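Local coordinates for protein response regulator (Helicobacter pylori, PDB 2PLN) that probably acts as an orphan response regulator that binds promoter DNA and controls transcription, here represented by its N-terminal receiver domain, at residues Pro96-Glu99 against Glu100-Ala104. Residues are numbered along the deposited sequence; the frame is centred on the assembly and turned at random.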
ATOM      1  N   PRO A  96       6.023  13.850   3.834  1.00 27.15           N
ATOM      2  CA  PRO A  96       5.132  12.879   4.440  1.00 26.87           C
ATOM      3  C   PRO A  96       5.007  13.128   5.943  1.00 26.61           C
ATOM      4  O   PRO A  96       6.006  13.383   6.618  1.00 27.41           O
ATOM      5  CB  PRO A  96       5.832  11.534   4.173  1.00 26.53           C
ATOM      6  CG  PRO A  96       7.259  11.866   4.041  1.00 27.20           C
ATOM      7  CD  PRO A  96       7.300  13.235   3.430  1.00 26.77           C
ATOM      8  N   THR A  97       3.792  13.099   6.466  1.00 25.55           N
ATOM      9  CA  THR A  97       3.638  13.124   7.909  1.00 24.31           C
ATOM     10  C   THR A  97       2.664  12.028   8.298  1.00 23.85           C
ATOM     11  O   THR A  97       1.833  11.619   7.489  1.00 21.64           O
ATOM     12  CB  THR A  97       3.075  14.465   8.393  1.00 24.49           C
ATOM     13  OG1 THR A  97       1.801  14.697   7.773  1.00 24.07           O
ATOM     14  CG2 THR A  97       3.958  15.661   7.925  1.00 25.62           C
ATOM     15  N   SER A  98       2.740  11.605   9.555  1.00 23.75           N
ATOM     16  CA  SER A  98       1.756  10.702  10.116  1.00 23.72           C
ATOM     17  C   SER A  98       0.342  11.251   9.938  1.00 23.09           C
ATOM     18  O   SER A  98      -0.566  10.536   9.486  1.00 22.19           O
ATOM     19  CB  SER A  98       2.042  10.471  11.601  1.00 23.67           C
ATOM     20  OG  SER A  98       0.982   9.712  12.156  1.00 26.87           O
ATOM     21  N   GLU A  99       0.160  12.528  10.265  1.00 22.39           N
ATOM     22  CA  GLU A  99      -1.152  13.153  10.157  1.00 22.54           C
ATOM     23  C   GLU A  99      -1.745  13.089   8.747  1.00 21.04           C
ATOM     24  O   GLU A  99      -2.917  12.744   8.577  1.00 21.02           O
ATOM     25  CB  GLU A  99      -1.058  14.611  10.601  1.00 24.80           C
ATOM     26  CG  GLU A  99      -2.396  15.315  10.724  1.00 30.38           C
ATOM     27  CD  GLU A  99      -2.322  16.743  10.223  1.00 34.14           C
ATOM     28  OE1 GLU A  99      -2.475  17.657  11.062  1.00 40.92           O
ATOM     29  OE2 GLU A  99      -2.083  16.951   9.000  1.00 40.57           O
ATOM     30  N   GLU A 100      -0.940  13.432   7.743  1.00 19.59           N
ATOM     31  CA  GLU A 100      -1.413  13.428   6.373  1.00 18.45           C
ATOM     32  C   GLU A 100      -1.629  12.000   5.835  1.00 17.27           C
ATOM     33  O   GLU A 100      -2.542  11.771   5.052  1.00 17.83           O
ATOM     34  CB  GLU A 100      -0.482  14.213   5.463  1.00 18.95           C
ATOM     35  CG  GLU A 100      -1.035  14.352   4.046  1.00 21.24           C
ATOM     36  CD  GLU A 100      -0.060  15.005   3.090  1.00 24.05           C
ATOM     37  OE1 GLU A 100       1.064  14.486   2.906  1.00 22.60           O
ATOM     38  OE2 GLU A 100      -0.452  16.037   2.522  1.00 25.21           O
ATOM     39  N   GLU A 101      -0.776  11.062   6.233  1.00 16.18           N
ATOM     40  CA  GLU A 101      -1.001   9.631   5.908  1.00 16.28           C
ATOM     41  C   GLU A 101      -2.351   9.128   6.421  1.00 16.20           C
ATOM     42  O   GLU A 101      -3.151   8.517   5.670  1.00 15.57           O
ATOM     43  CB  GLU A 101       0.146   8.785   6.438  1.00 16.95           C
ATOM     44  CG  GLU A 101       0.026   7.309   6.079  1.00 17.14           C
ATOM     45  CD  GLU A 101       1.333   6.572   6.136  1.00 18.91           C
ATOM     46  OE1 GLU A 101       2.314   7.102   6.674  1.00 21.42           O
ATOM     47  OE2 GLU A 101       1.387   5.443   5.640  1.00 18.40           O
ATOM     48  N   VAL A 102      -2.626   9.389   7.702  1.00 15.63           N
ATOM     49  CA  VAL A 102      -3.913   8.991   8.275  1.00 16.55           C
ATOM     50  C   VAL A 102      -5.078   9.603   7.488  1.00 16.88           C
ATOM     51  O   VAL A 102      -6.033   8.903   7.141  1.00 17.64           O
ATOM     52  CB  VAL A 102      -4.006   9.366   9.786  1.00 15.57           C
ATOM     53  CG1 VAL A 102      -5.431   9.168  10.328  1.00 16.79           C
ATOM     54  CG2 VAL A 102      -3.000   8.563  10.579  1.00 16.48           C
ATOM     55  N   HIS A 103      -4.995  10.903   7.212  1.00 17.56           N
ATOM     56  CA  HIS A 103      -6.045  11.602   6.476  1.00 18.04           C
ATOM     57  C   HIS A 103      -6.242  11.000   5.086  1.00 17.00           C
ATOM     58  O   HIS A 103      -7.370  10.786   4.672  1.00 16.82           O
ATOM     59  CB  HIS A 103      -5.739  13.092   6.328  1.00 20.03           C
ATOM     60  CG  HIS A 103      -6.079  13.903   7.542  1.00 26.11           C
ATOM     61  ND1 HIS A 103      -5.439  15.087   7.848  1.00 30.91           N
ATOM     62  CD2 HIS A 103      -6.997  13.707   8.520  1.00 30.03           C
ATOM     63  CE1 HIS A 103      -5.944  15.581   8.967  1.00 32.80           C
ATOM     64  NE2 HIS A 103      -6.899  14.770   9.390  1.00 33.17           N
ATOM     65  N   ALA A 104      -5.148  10.723   4.380  1.00 15.42           N
ATOM     66  CA  ALA A 104      -5.234  10.210   3.016  1.00 15.63           C
ATOM     67  C   ALA A 104      -5.981   8.899   3.020  1.00 15.28           C
ATOM     68  O   ALA A 104      -6.875   8.695   2.230  1.00 16.10           O
ATOM     69  CB  ALA A 104      -3.832  10.039   2.400  1.00 15.18           C
TER
HETATM   70  O   HOH W   1      -2.910  16.388   6.580  1.00 34.64           O
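Thr-97 caps the helix it precedes: its OG1 takes the backbone N-H of Glu-100, 3.0 Å from that N, in the N-cap bond that opens helix 98-106. This is the helix of the beta-alpha-beta crossover between strands 88-93 and 111-114, in the CheY-like receiver domain. The torsion of Thr-97 places the hydroxyl between its own backbone N and carbonyl carbon (chi1 59°), the position from which OG1 reaches the N-H of Glu-100 and lies 3.3 Å from Glu-100 CB. The two side chains cross at about a right angle, and that of Glu-100 runs on fully extended until OE1 is hydrogen-bonded to both Tyr-112 OH and Ser-93 OG. Tyr-112 OH also bonds the backbone N of Thr-97, so one tyrosine of the next strand links the backbone of the cap residue to the carboxylate of Glu-100.

Behind the cap the i to i+4 helical hydrogen bonds begin, Glu-101 N to Thr-97 O at 2.9 Å and Val-102 N to Ser-98 O at 3.0 Å. CG2 of Val-102 lies against that same Ser-98 carbonyl oxygen at 3.3 Å. Ser-98, Glu-101 and Val-102 face the second subunit, where Arg-118 and Arg-126 of that chain each form a salt bridge with the Glu-101 carboxylate.

One turn apart, Glu-99 and His-103 come together on the exposed flank. Bent at chi2, the glutamate brings its CG and CD each to 4.0 Å from His-103 CE1, its carboxylate plane turned 41° from the imidazole, while the backbone O of Glu-99 sits over one face of the ring. A water joins the two: it donates to Glu-99 OE2 at 2.6 Å and meets the ring edge, in plane, 3.1 Å from His-103 ND1.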